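Local structure of formate-dependent phosphoribosylglycinamide formyltransferase (Mycobacterium tuberculosis H37Rv, 6KHR) at residues I241-P246 against S275-I280; G248-D253 against A347-N352; E79-V84 against V102-A107; D369-A374 against S380-F385; Q263-A268 against L294-D299. The protein belongs to the ATP-grasp superfamily of enzymes and is seen here as an assembly of two copies of one chain. All coordinates share one frame; numbering follows the deposited sequence.

Contact 1 of 5, residues I241-P246 against S275-I280; sequences IEFCAP and SIAARI
Phe243 reaches from its strand to helix 267-284 with one edge of its ring, and that edge carries the contact. Its CZ lies 3.6 Å from Ala278 CB, while the neighbouring CE2 stands 4.1 Å from Ala277 CB; both methyl carbons are met near the ring plane, not over a face. The backbone comes in at the same rim, Ala278 N lying in the plane of the ring, 3.9 Å from Phe243 CE2. The first torsion sets the direction of the ring: CG of Phe243 stands beside the backbone N and anti to the carbonyl carbon (chi1 -60°), carrying the ring out from the strand to the helix. A long helix laid on one face of an antiparallel sheet is a feature of the ATP-grasp domain; in this contact a large side chain of the sheet is set against small ones of the helix. With alanines at both positions, the helix backbone can lie close to the ring edge. Ile241, two residues earlier on the same strand, also directs its CB toward the helix but packs on Val230 and Cys232 of strand 224-235. Ala277 rests on that same Val230, and Ile276 and Ile280 carry the helix over onto strands 288-297 and 300-307. The backbone O of Phe243 accepts a hydrogen bond from Thr340 OG1.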
# COMPACT_ATOMS: atom_id res chain seq x y z
N ILE A 241 8.42 20.09 6.56
CA ILE A 241 6.97 20.25 6.56
C ILE A 241 6.47 20.26 5.12
O ILE A 241 6.74 21.20 4.36
CB ILE A 241 6.49 21.49 7.33
CG1 ILE A 241 4.98 21.63 7.18
CG2 ILE A 241 7.24 22.73 6.87
CD1 ILE A 241 4.30 22.20 8.43
N GLU A 242 5.74 19.20 4.73
CA GLU A 242 5.28 18.98 3.37
C GLU A 242 3.76 19.08 3.31
O GLU A 242 3.07 18.73 4.27
CB GLU A 242 5.68 17.60 2.86
CG GLU A 242 7.13 17.26 3.05
CD GLU A 242 7.93 17.56 1.83
OE1 GLU A 242 7.98 18.75 1.44
OE2 GLU A 242 8.51 16.62 1.25
N PHE A 243 3.26 19.53 2.16
CA PHE A 243 1.83 19.61 1.92
C PHE A 243 1.44 18.65 0.80
O PHE A 243 2.08 18.59 -0.25
CB PHE A 243 1.42 21.03 1.55
CG PHE A 243 1.71 22.03 2.62
CD1 PHE A 243 2.95 22.62 2.71
CD2 PHE A 243 0.74 22.38 3.55
CE1 PHE A 243 3.23 23.55 3.71
CE2 PHE A 243 1.00 23.29 4.54
CZ PHE A 243 2.25 23.88 4.62
N CYS A 244 0.37 17.90 1.02
CA CYS A 244 -0.11 17.13 -0.10
C CYS A 244 -0.92 18.03 -1.04
O CYS A 244 -1.20 19.18 -0.73
CB CYS A 244 -0.90 15.94 0.41
SG CYS A 244 0.23 14.77 1.22
N ALA A 245 -1.22 17.51 -2.23
CA ALA A 245 -2.17 18.19 -3.10
C ALA A 245 -3.55 18.15 -2.47
O ALA A 245 -3.92 17.14 -1.86
CB ALA A 245 -2.21 17.56 -4.50
N PRO A 246 -4.33 19.23 -2.58
CA PRO A 246 -5.65 19.26 -1.93
C PRO A 246 -6.47 18.04 -2.30
O PRO A 246 -6.45 17.60 -3.46
CB PRO A 246 -6.28 20.55 -2.48
CG PRO A 246 -5.13 21.39 -2.87
CD PRO A 246 -4.06 20.44 -3.36
N SER A 275 -1.47 28.42 3.97
CA SER A 275 -1.22 29.29 5.11
C SER A 275 -1.96 28.79 6.35
O SER A 275 -1.35 28.57 7.41
CB SER A 275 -1.63 30.71 4.75
OG SER A 275 -1.05 31.64 5.62
N ILE A 276 -3.27 28.56 6.22
CA ILE A 276 -4.11 28.06 7.31
C ILE A 276 -3.63 26.69 7.78
O ILE A 276 -3.42 26.46 8.99
CB ILE A 276 -5.58 27.98 6.87
CG1 ILE A 276 -6.15 29.37 6.63
CG2 ILE A 276 -6.41 27.16 7.85
CD1 ILE A 276 -7.48 29.35 5.90
N ALA A 277 -3.50 25.74 6.84
CA ALA A 277 -2.99 24.41 7.18
C ALA A 277 -1.67 24.50 7.95
O ALA A 277 -1.52 23.89 9.02
CB ALA A 277 -2.82 23.57 5.91
N ALA A 278 -0.72 25.29 7.45
CA ALA A 278 0.60 25.38 8.08
C ALA A 278 0.52 25.96 9.48
O ALA A 278 1.28 25.57 10.37
CB ALA A 278 1.54 26.21 7.23
N ARG A 279 -0.40 26.90 9.70
CA ARG A 279 -0.38 27.59 10.99
C ARG A 279 -1.03 26.75 12.09
O ARG A 279 -0.48 26.64 13.19
CB ARG A 279 -1.01 28.98 10.87
CG ARG A 279 -0.22 29.87 9.92
CD ARG A 279 -0.73 31.30 9.83
NE ARG A 279 -0.05 32.14 10.80
CZ ARG A 279 -0.51 32.36 12.03
NH1 ARG A 279 -1.65 31.80 12.40
NH2 ARG A 279 0.16 33.12 12.88
N ILE A 280 -2.17 26.11 11.83
CA ILE A 280 -2.73 25.23 12.86
C ILE A 280 -1.77 24.09 13.17
O ILE A 280 -1.66 23.65 14.33
CB ILE A 280 -4.12 24.71 12.47
CG1 ILE A 280 -4.79 24.04 13.66
CG2 ILE A 280 -4.04 23.70 11.36
CD1 ILE A 280 -5.14 25.01 14.74

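Contact 2 of 5, residues G248-D253 against A347-N352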
# COMPACT_ATOMS: atom_id res chain seq x y z
N GLY A 248 -10.29 16.83 -2.48
CA GLY A 248 -11.70 17.17 -2.42
C GLY A 248 -12.53 15.97 -1.96
O GLY A 248 -12.22 14.83 -2.29
N HIS A 249 -13.59 16.24 -1.20
CA HIS A 249 -14.42 15.14 -0.72
C HIS A 249 -15.84 15.63 -0.47
O HIS A 249 -16.12 16.83 -0.44
CB HIS A 249 -13.85 14.48 0.54
CG HIS A 249 -13.74 15.38 1.73
ND1 HIS A 249 -14.77 15.55 2.64
CD2 HIS A 249 -12.70 16.13 2.19
CE1 HIS A 249 -14.37 16.37 3.59
NE2 HIS A 249 -13.13 16.74 3.34
N ARG A 250 -16.75 14.66 -0.29
CA ARG A 250 -18.18 14.91 -0.16
C ARG A 250 -18.92 13.60 0.11
O ARG A 250 -18.45 12.51 -0.24
CB ARG A 250 -18.75 15.57 -1.42
CG ARG A 250 -19.20 14.61 -2.50
CD ARG A 250 -19.93 15.38 -3.56
NE ARG A 250 -20.11 14.54 -4.74
CZ ARG A 250 -21.10 13.68 -4.89
NH1 ARG A 250 -22.03 13.54 -3.95
NH2 ARG A 250 -21.16 12.95 -6.00
N ASP A 251 -20.10 13.75 0.68
CA ASP A 251 -21.02 12.63 1.00
C ASP A 251 -21.72 12.22 -0.29
O ASP A 251 -22.22 13.07 -0.96
CB ASP A 251 -21.96 13.00 2.14
CG ASP A 251 -21.24 12.98 3.47
OD1 ASP A 251 -20.29 12.20 3.61
OD2 ASP A 251 -21.63 13.74 4.34
N ALA A 252 -21.75 10.93 -0.57
CA ALA A 252 -22.31 10.46 -1.84
C ALA A 252 -23.62 9.73 -1.62
O ALA A 252 -23.95 9.42 -0.48
CB ALA A 252 -21.32 9.58 -2.52
N ASP A 253 -24.30 9.45 -2.72
CA ASP A 253 -25.62 8.79 -2.80
C ASP A 253 -25.87 7.75 -1.70
O ASP A 253 -26.63 8.05 -0.79
CB ASP A 253 -25.84 8.22 -4.20
CG ASP A 253 -26.80 9.07 -5.01
OD1 ASP A 253 -27.51 9.88 -4.38
OD2 ASP A 253 -26.85 8.90 -6.25
N ALA A 347 -9.61 8.92 -7.50
CA ALA A 347 -10.78 9.11 -6.66
C ALA A 347 -11.01 7.87 -5.83
O ALA A 347 -10.53 6.78 -6.15
CB ALA A 347 -12.05 9.41 -7.48
N ALA A 348 -11.77 8.04 -4.76
CA ALA A 348 -12.06 6.92 -3.89
C ALA A 348 -13.48 7.02 -3.39
O ALA A 348 -14.09 8.09 -3.34
CB ALA A 348 -11.08 6.85 -2.71
N ARG A 349 -14.01 5.87 -2.99
CA ARG A 349 -15.33 5.81 -2.41
C ARG A 349 -15.24 4.87 -1.23
O ARG A 349 -14.92 3.69 -1.41
CB ARG A 349 -16.36 5.34 -3.44
CG ARG A 349 -16.98 6.51 -4.16
CD ARG A 349 -17.85 6.10 -5.31
NE ARG A 349 -18.18 7.27 -6.12
CZ ARG A 349 -19.36 7.88 -6.09
NH1 ARG A 349 -20.32 7.41 -5.32
NH2 ARG A 349 -19.57 8.95 -6.85
N VAL A 350 -15.47 5.40 -0.03
CA VAL A 350 -15.48 4.57 1.17
C VAL A 350 -16.91 4.16 1.43
O VAL A 350 -17.76 5.01 1.71
CB VAL A 350 -14.87 5.31 2.37
CG1 VAL A 350 -14.91 4.41 3.60
CG2 VAL A 350 -13.42 5.72 2.08
N ILE A 351 -17.18 2.86 1.33
CA ILE A 351 -18.47 2.25 1.61
C ILE A 351 -18.53 1.85 3.08
O ILE A 351 -17.53 1.39 3.64
CB ILE A 351 -18.66 1.03 0.69
CG1 ILE A 351 -18.73 1.47 -0.77
CG2 ILE A 351 -19.89 0.24 1.08
CD1 ILE A 351 -17.64 0.88 -1.66
N ASN A 352 -19.69 2.03 3.71
CA ASN A 352 -19.89 1.64 5.11
C ASN A 352 -21.14 0.80 5.34
O ASN A 352 -21.83 0.95 6.36
CB ASN A 352 -19.96 2.88 6.01
CG ASN A 352 -18.74 3.76 5.87
OD1 ASN A 352 -17.72 3.54 6.53
ND2 ASN A 352 -18.84 4.76 5.00
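Arg349 meets strand 238-252 through the end of its side chain, and its van der Waals contact is with a single methyl group: NH1 of Arg349 lies 3.7 Å from Ala252 CB. The arginine chain is extended from CG to NE (chi2 172°, chi3 -168°), and this straight reach spans the gap between two strands that are not direct neighbours. Their closest alpha carbons, CA of Ala252 and CA of Arg349, are still 8.4 Å apart.

The charged part of the contact involves two guanidinium groups, with Arg250 NH2 and Arg349 NH2 4.4 Å from each other. A carboxylate lies near both: Glu258 OE1 forms a salt bridge with Arg250 NH2 and a long, weak ion pair with Arg349 NH2. Glu256 adds another long, weak ion pair, to Arg349 NH1. Acidic groups so placed would be expected to offset the positive charge of the pair. Among hydrogen bonds, Arg250 NH1 donates weakly to the backbone O of its own neighbour Asp251, over 3.0 Å.

Both glutamates belong to strand 256-261, which runs between the two segments in the antiparallel sheet and pairs with each through backbone hydrogen bonds, Arg250 with Glu258 on one side and Ala348 with Ser259 on the other. Helix 399-413 packs against strand 346-351, Arg349 touching Arg407 and Ala410, and Ala347 touching Arg403 and Ala406.

Contact 3 of 5, residues E79-V84 against V102-A107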
# COMPACT_ATOMS: atom_id res chain seq x y z
N GLU A 79 -5.29 4.18 34.30
CA GLU A 79 -4.45 3.22 35.01
C GLU A 79 -4.09 2.04 34.12
O GLU A 79 -2.91 1.70 33.96
CB GLU A 79 -5.16 2.73 36.27
CG GLU A 79 -5.48 3.81 37.29
CD GLU A 79 -4.35 4.05 38.28
OE1 GLU A 79 -3.20 3.73 37.94
OE2 GLU A 79 -4.62 4.54 39.40
N GLU A 80 -5.11 1.41 33.52
CA GLU A 80 -4.90 0.20 32.73
C GLU A 80 -4.04 0.46 31.51
O GLU A 80 -3.18 -0.36 31.16
CB GLU A 80 -6.25 -0.39 32.31
CG GLU A 80 -6.65 -1.63 33.08
CD GLU A 80 -7.43 -2.63 32.24
OE1 GLU A 80 -7.71 -2.34 31.05
OE2 GLU A 80 -7.75 -3.72 32.76
N LEU A 81 -4.25 1.60 30.84
CA LEU A 81 -3.41 1.94 29.70
C LEU A 81 -1.98 2.20 30.13
O LEU A 81 -1.03 1.73 29.48
CB LEU A 81 -3.98 3.16 28.97
CG LEU A 81 -3.17 3.62 27.76
CD1 LEU A 81 -3.18 2.53 26.70
CD2 LEU A 81 -3.70 4.95 27.22
N THR A 82 -1.79 2.91 31.23
CA THR A 82 -0.45 3.34 31.60
C THR A 82 0.41 2.16 32.03
O THR A 82 1.62 2.13 31.74
CB THR A 82 -0.52 4.40 32.71
OG1 THR A 82 -1.32 5.50 32.26
CG2 THR A 82 0.86 4.90 33.06
N ALA A 83 -0.18 1.18 32.70
CA ALA A 83 0.57 -0.03 33.02
C ALA A 83 1.04 -0.72 31.75
O ALA A 83 2.21 -1.13 31.65
CB ALA A 83 -0.29 -0.98 33.86
N VAL A 84 0.15 -0.84 30.77
CA VAL A 84 0.47 -1.49 29.50
C VAL A 84 1.66 -0.81 28.83
O VAL A 84 2.52 -1.47 28.24
CB VAL A 84 -0.77 -1.50 28.58
CG1 VAL A 84 -0.37 -1.61 27.12
CG2 VAL A 84 -1.70 -2.62 28.96
N VAL A 102 -6.22 10.68 27.47
CA VAL A 102 -5.24 11.75 27.18
C VAL A 102 -4.41 11.94 28.45
O VAL A 102 -3.24 12.26 28.33
CB VAL A 102 -5.98 13.03 26.79
CG1 VAL A 102 -6.23 13.05 25.30
CG2 VAL A 102 -7.29 13.13 27.53
N ASP A 103 -5.02 11.74 29.60
CA ASP A 103 -4.22 11.86 30.82
C ASP A 103 -3.15 10.78 30.89
O ASP A 103 -2.02 11.04 31.30
CB ASP A 103 -5.12 11.82 32.06
CG ASP A 103 -6.10 12.99 32.11
OD1 ASP A 103 -5.88 14.00 31.42
OD2 ASP A 103 -7.10 12.89 32.85
N ALA A 104 -3.48 9.55 30.47
CA ALA A 104 -2.47 8.50 30.44
C ALA A 104 -1.33 8.86 29.49
O ALA A 104 -0.17 8.54 29.77
CB ALA A 104 -3.10 7.16 30.03
N LEU A 105 -1.64 9.53 28.38
CA LEU A 105 -0.59 9.90 27.44
C LEU A 105 0.33 10.97 28.03
O LEU A 105 1.55 10.93 27.83
CB LEU A 105 -1.19 10.41 26.12
CG LEU A 105 -1.74 9.43 25.08
CD1 LEU A 105 -1.54 7.98 25.50
CD2 LEU A 105 -3.20 9.73 24.82
N ASP A 106 -0.24 11.94 28.74
CA ASP A 106 0.60 12.98 29.34
C ASP A 106 1.45 12.41 30.47
O ASP A 106 2.54 12.93 30.74
CB ASP A 106 -0.25 14.16 29.81
CG ASP A 106 -0.11 15.37 28.90
OD1 ASP A 106 1.03 15.69 28.49
OD2 ASP A 106 -1.14 16.01 28.59
N ALA A 107 0.99 11.35 31.12
CA ALA A 107 1.84 10.64 32.08
C ALA A 107 3.10 10.12 31.41
O ALA A 107 4.21 10.34 31.91
CB ALA A 107 1.06 9.49 32.71
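Leu81 and Thr82 of one helix close on Ala104 of another in a buried, almost wholly apolar contact between two helices that connect strands of a parallel five-stranded sheet in the N-terminal, Rossmann-like alpha/beta unit. The segments run broadly in the same direction, their axes 33° apart (signed crossing angle -33°) and 8.9 Å from each other at closest approach. Thr82 and Ala104 mark the point where the backbones draw together, with 5.7 Å between their CA atoms.

Small residues at such a point let two helices come near, and Ala104 illustrates the principle. Its CB meets two side chains of the partner, with Leu81 CD2 3.6 Å away and Thr82 OG1 also beside it. Leu81 holds CG anti to its backbone N (chi1 180°), sending its branches toward helix 102-109. There CD2 also reaches Leu105 CD1 at 4.1 Å, and the two leucine side chains cross obliquely. Leu105 begins by pointing away from helix 78-88, and it is the end of its chain that comes back to the contact.

Although Thr82 turns its hydroxyl side toward a methyl group, OG1 is hydrogen-bonded to the carbonyl O of Ala78 within its own helix, so a polar atom can border the apolar junction with its bonding met.

In the fold, helix 78-88 leads from edge strand 69-72 to strand 92-95, and helix 102-109 leads on from there to strand 117-118. Val100, in the loop between, touches both Leu81 and Leu105; beyond, helix 122-129 receives Leu105 through Ala122 and binds Asp103 by a salt bridge from Arg126.

Contact 4 of 5, residues D369-A374 against S380-F385; sequences DALTGA and SDVVIF
A helix folded back on a strand through a short connection forms this unit, where helix 368-374 packs on strand 380-384, the outermost strand within the chain of the eight-stranded antiparallel sheet. Leu371 and Val382 make the apolar junction, CD2 of the leucine lying 4.2 Å from CG1 of the valine, with the two side chains at a slant to one another. Leu371 CB does not itself point at the strand; the end of the chain makes the approach. At the helix end, Ser380 OG lies 3.6 Å from Ala374 O, but its hydrogen bond is to Val377 O in the intervening turn. Asp381 faces away from the helix, and its OD1 accepts a weak hydrogen bond from Val382 N over 2.9 Å.

Helix 399-413 packs on the same side chains, Val382 touching both Val409 and Leu413. The backbone of Ile384 hydrogen-bonds to the second subunit.

Apolar packing thus joins helix and strand and continues onto Leu48 of the second subunit, which meets Leu371, while the carboxylate of Asp381, on the other side of the strand, is held by salt bridges from Arg319 of its own chain and Arg331 of the second subunit.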
# COMPACT_ATOMS: atom_id res chain seq x y z
N ASP A 369 -18.73 -12.80 -7.47
CA ASP A 369 -19.20 -12.19 -8.70
C ASP A 369 -18.94 -10.69 -8.71
O ASP A 369 -18.48 -10.14 -9.73
CB ASP A 369 -20.69 -12.49 -8.88
CG ASP A 369 -21.32 -13.15 -7.65
OD1 ASP A 369 -20.84 -12.91 -6.52
OD2 ASP A 369 -22.31 -13.91 -7.81
N ALA A 370 -19.20 -10.00 -7.60
CA ALA A 370 -19.12 -8.55 -7.59
C ALA A 370 -17.68 -8.08 -7.82
O ALA A 370 -17.45 -7.11 -8.55
CB ALA A 370 -19.68 -8.01 -6.28
N LEU A 371 -16.71 -8.78 -7.24
CA LEU A 371 -15.31 -8.40 -7.40
C LEU A 371 -14.86 -8.45 -8.85
O LEU A 371 -14.26 -7.50 -9.36
CB LEU A 371 -14.44 -9.32 -6.55
CG LEU A 371 -13.52 -8.58 -5.60
CD1 LEU A 371 -12.29 -9.43 -5.35
CD2 LEU A 371 -13.18 -7.19 -6.14
N THR A 372 -15.10 -9.57 -9.53
CA THR A 372 -14.78 -9.69 -10.94
C THR A 372 -15.28 -8.49 -11.74
O THR A 372 -14.57 -7.95 -12.59
CB THR A 372 -15.36 -10.98 -11.51
OG1 THR A 372 -14.42 -12.05 -11.33
CG2 THR A 372 -15.66 -10.84 -12.99
N GLY A 373 -16.51 -8.06 -11.46
CA GLY A 373 -17.06 -6.94 -12.21
C GLY A 373 -16.39 -5.64 -11.85
O GLY A 373 -16.05 -4.85 -12.73
N ALA A 374 -16.16 -5.41 -10.56
CA ALA A 374 -15.58 -4.16 -10.12
C ALA A 374 -14.20 -3.92 -10.74
O ALA A 374 -13.91 -2.81 -11.19
CB ALA A 374 -15.52 -4.14 -8.59
N SER A 380 -8.44 0.44 -11.87
CA SER A 380 -9.18 0.36 -10.60
C SER A 380 -8.49 -0.53 -9.58
O SER A 380 -7.67 -1.33 -9.92
CB SER A 380 -10.58 -0.05 -10.87
OG SER A 380 -10.66 -1.34 -11.42
N ASP A 381 -8.81 -0.28 -8.33
CA ASP A 381 -8.31 -1.09 -7.21
C ASP A 381 -9.40 -1.15 -6.15
O ASP A 381 -10.32 -0.40 -6.18
CB ASP A 381 -6.99 -0.59 -6.66
CG ASP A 381 -6.13 -1.70 -6.10
OD1 ASP A 381 -6.55 -2.86 -6.16
OD2 ASP A 381 -5.05 -1.40 -5.61
N VAL A 382 -9.19 -2.03 -5.19
CA VAL A 382 -10.19 -2.23 -4.12
C VAL A 382 -9.47 -2.67 -2.84
O VAL A 382 -8.42 -3.17 -2.95
CB VAL A 382 -11.23 -3.24 -4.63
CG1 VAL A 382 -11.73 -4.21 -3.61
CG2 VAL A 382 -12.39 -2.55 -5.27
N VAL A 383 -9.99 -2.30 -1.68
CA VAL A 383 -9.48 -2.74 -0.36
C VAL A 383 -10.68 -3.27 0.41
O VAL A 383 -11.46 -2.46 0.81
CB VAL A 383 -8.80 -1.60 0.40
CG1 VAL A 383 -7.98 -2.11 1.55
CG2 VAL A 383 -7.93 -0.76 -0.49
N ILE A 384 -10.82 -4.58 0.57
CA ILE A 384 -11.95 -5.24 1.26
C ILE A 384 -11.63 -5.30 2.75
O ILE A 384 -10.51 -5.60 3.05
CB ILE A 384 -12.20 -6.63 0.67
CG1 ILE A 384 -12.61 -6.49 -0.78
CG2 ILE A 384 -13.26 -7.38 1.43
CD1 ILE A 384 -13.50 -5.35 -0.95
N PHE A 385 -12.60 -5.10 3.63
CA PHE A 385 -12.22 -4.99 5.05
C PHE A 385 -13.16 -5.64 6.06
O PHE A 385 -13.04 -5.22 7.21
CB PHE A 385 -12.16 -3.50 5.42
CG PHE A 385 -10.78 -2.92 5.33
CD1 PHE A 385 -9.69 -3.62 5.82
CD2 PHE A 385 -10.58 -1.69 4.74
CE1 PHE A 385 -8.41 -3.11 5.72
CE2 PHE A 385 -9.30 -1.18 4.65
CZ PHE A 385 -8.22 -1.88 5.14

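Contact 5 of 5, residues Q263-A268 against L294-D299; sequences QKLSTA and LMINGD
Leu265 and Ile296 supply the apolar part of this contact, which joins the lead-in to helix 267-284 with the end of strand 288-297. Ile296 CD1 faces the forked end of Leu265, 3.5 Å from CD2 and 3.8 Å from CD1, and the side chains cross at about a right angle. With CG beside its backbone N (chi1 -58°), Leu265 brings its branched end over to the isoleucine.

The polar side runs through one water. It accepts from Ser266 N at 3.1 Å, more weakly from Lys264 NZ, and donates to Gly298 O at 3.3 Å, bridging the two backbones.

Bonds within the lead-in shape it locally. Gln263 NE2 donates to Lys264 O over 2.7 Å, nearly straight at 174°, with the donor on a lone pair in the carbonyl plane, while OE1 of the same amide accepts from Trp260 NE1. Ser266 is the N-cap of the helix, its OG bonded to Ala269 N.

Within the ATP-grasp domain the contact ties the start of helix 267-284 to the turn between strands 288-297 and 300-307: the serine hydroxyl caps the helix, and a water links the backbone N of Ser266 to Gly298 O, beside a purely apolar join.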
# COMPACT_ATOMS: atom_id res chain seq x y z
N GLN A 263 -7.85 18.35 -6.01
CA GLN A 263 -8.87 19.38 -6.19
C GLN A 263 -8.20 20.67 -6.64
O GLN A 263 -7.30 21.18 -5.96
CB GLN A 263 -9.62 19.61 -4.88
CG GLN A 263 -10.48 20.86 -4.91
CD GLN A 263 -11.54 20.81 -6.00
OE1 GLN A 263 -12.39 19.89 -6.02
NE2 GLN A 263 -11.50 21.77 -6.93
N LYS A 264 -8.62 21.23 -7.78
CA LYS A 264 -8.02 22.47 -8.25
C LYS A 264 -8.45 23.65 -7.36
O LYS A 264 -9.61 23.75 -6.93
CB LYS A 264 -8.40 22.75 -9.71
CG LYS A 264 -9.89 23.05 -9.97
CD LYS A 264 -10.25 24.56 -9.84
CE LYS A 264 -11.57 24.78 -9.08
NZ LYS A 264 -11.73 26.13 -8.46
N LEU A 265 -7.51 24.54 -7.09
CA LEU A 265 -7.78 25.77 -6.38
C LEU A 265 -7.13 26.92 -7.13
O LEU A 265 -6.11 26.74 -7.81
CB LEU A 265 -7.27 25.71 -4.94
CG LEU A 265 -7.83 24.58 -4.08
CD1 LEU A 265 -7.19 24.57 -2.72
CD2 LEU A 265 -9.33 24.74 -3.96
N SER A 266 -7.71 28.10 -7.00
CA SER A 266 -7.05 29.29 -7.51
C SER A 266 -5.78 29.55 -6.71
O SER A 266 -5.61 29.10 -5.57
CB SER A 266 -7.99 30.50 -7.43
OG SER A 266 -8.62 30.55 -6.17
N THR A 267 -4.87 30.31 -7.33
CA THR A 267 -3.69 30.75 -6.59
C THR A 267 -4.07 31.35 -5.24
O THR A 267 -3.51 30.97 -4.20
CB THR A 267 -2.91 31.75 -7.43
OG1 THR A 267 -3.84 32.68 -8.00
CG2 THR A 267 -2.19 31.05 -8.55
N ALA A 268 -5.04 32.27 -5.21
CA ALA A 268 -5.36 32.90 -3.92
C ALA A 268 -5.96 31.88 -2.96
O ALA A 268 -5.61 31.86 -1.77
CB ALA A 268 -6.29 34.11 -4.10
N LEU A 294 -10.95 22.09 5.43
CA LEU A 294 -11.27 23.43 4.96
C LEU A 294 -12.54 23.43 4.11
O LEU A 294 -12.95 22.42 3.54
CB LEU A 294 -10.12 24.04 4.15
CG LEU A 294 -8.71 23.93 4.71
CD1 LEU A 294 -7.73 24.44 3.68
CD2 LEU A 294 -8.63 24.74 5.96
N MET A 295 -13.17 24.60 4.07
CA MET A 295 -14.33 24.91 3.25
C MET A 295 -13.94 26.02 2.29
O MET A 295 -13.32 27.00 2.69
CB MET A 295 -15.52 25.36 4.12
CG MET A 295 -15.96 24.30 5.12
SD MET A 295 -17.24 24.88 6.26
CE MET A 295 -16.26 25.55 7.60
N ILE A 296 -14.31 25.88 1.03
CA ILE A 296 -13.82 26.75 -0.03
C ILE A 296 -14.99 27.25 -0.85
O ILE A 296 -15.88 26.48 -1.21
CB ILE A 296 -12.78 26.04 -0.93
CG1 ILE A 296 -11.69 25.43 -0.04
CG2 ILE A 296 -12.18 27.02 -1.97
CD1 ILE A 296 -10.35 25.34 -0.68
N ASN A 297 -14.98 28.53 -1.14
CA ASN A 297 -15.95 29.17 -1.99
C ASN A 297 -15.15 30.17 -2.83
O ASN A 297 -14.95 31.31 -2.43
CB ASN A 297 -17.05 29.84 -1.18
CG ASN A 297 -18.21 30.29 -2.06
OD1 ASN A 297 -18.29 29.95 -3.24
ND2 ASN A 297 -19.12 31.06 -1.47
N GLY A 298 -14.64 29.71 -3.96
CA GLY A 298 -13.84 30.56 -4.83
C GLY A 298 -12.57 31.02 -4.18
O GLY A 298 -11.60 30.28 -4.07
N ASP A 299 -12.53 32.26 -3.72
CA ASP A 299 -11.32 32.83 -3.06
C ASP A 299 -11.34 32.60 -1.56
O ASP A 299 -10.31 32.75 -0.99
CB ASP A 299 -11.37 34.35 -2.96
CG ASP A 299 -11.41 35.11 -4.25
OD1 ASP A 299 -12.33 34.89 -5.00
OD2 ASP A 299 -10.56 35.92 -4.46
O HOH W 1 -10.72 28.06 -6.29

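How the contacts relate
Contacts 1, 2, 4 and 5 all involve the eight-stranded antiparallel sheet, whereas contact 3 stands apart in the parallel N-terminal unit, its centre about 31 Å from that of contact 1. Contacts 1 and 5 share helix 267-284 and touch directly, Ile276 packing on Leu294; contacts 1 and 2 share strand 238-252. Contacts 3 and 4 are the buried ones, both mainly aliphatic, each with a hydroxyl bonded within its own neighbourhood, yet contact 4 alone has the second subunit at its side. Contacts 1, 2 and 5 are only partly buried, and each is different in kind: an aromatic edge on alanines, two arginines near a glutamate of an intervening strand, and an apolar pair beside a bridging water.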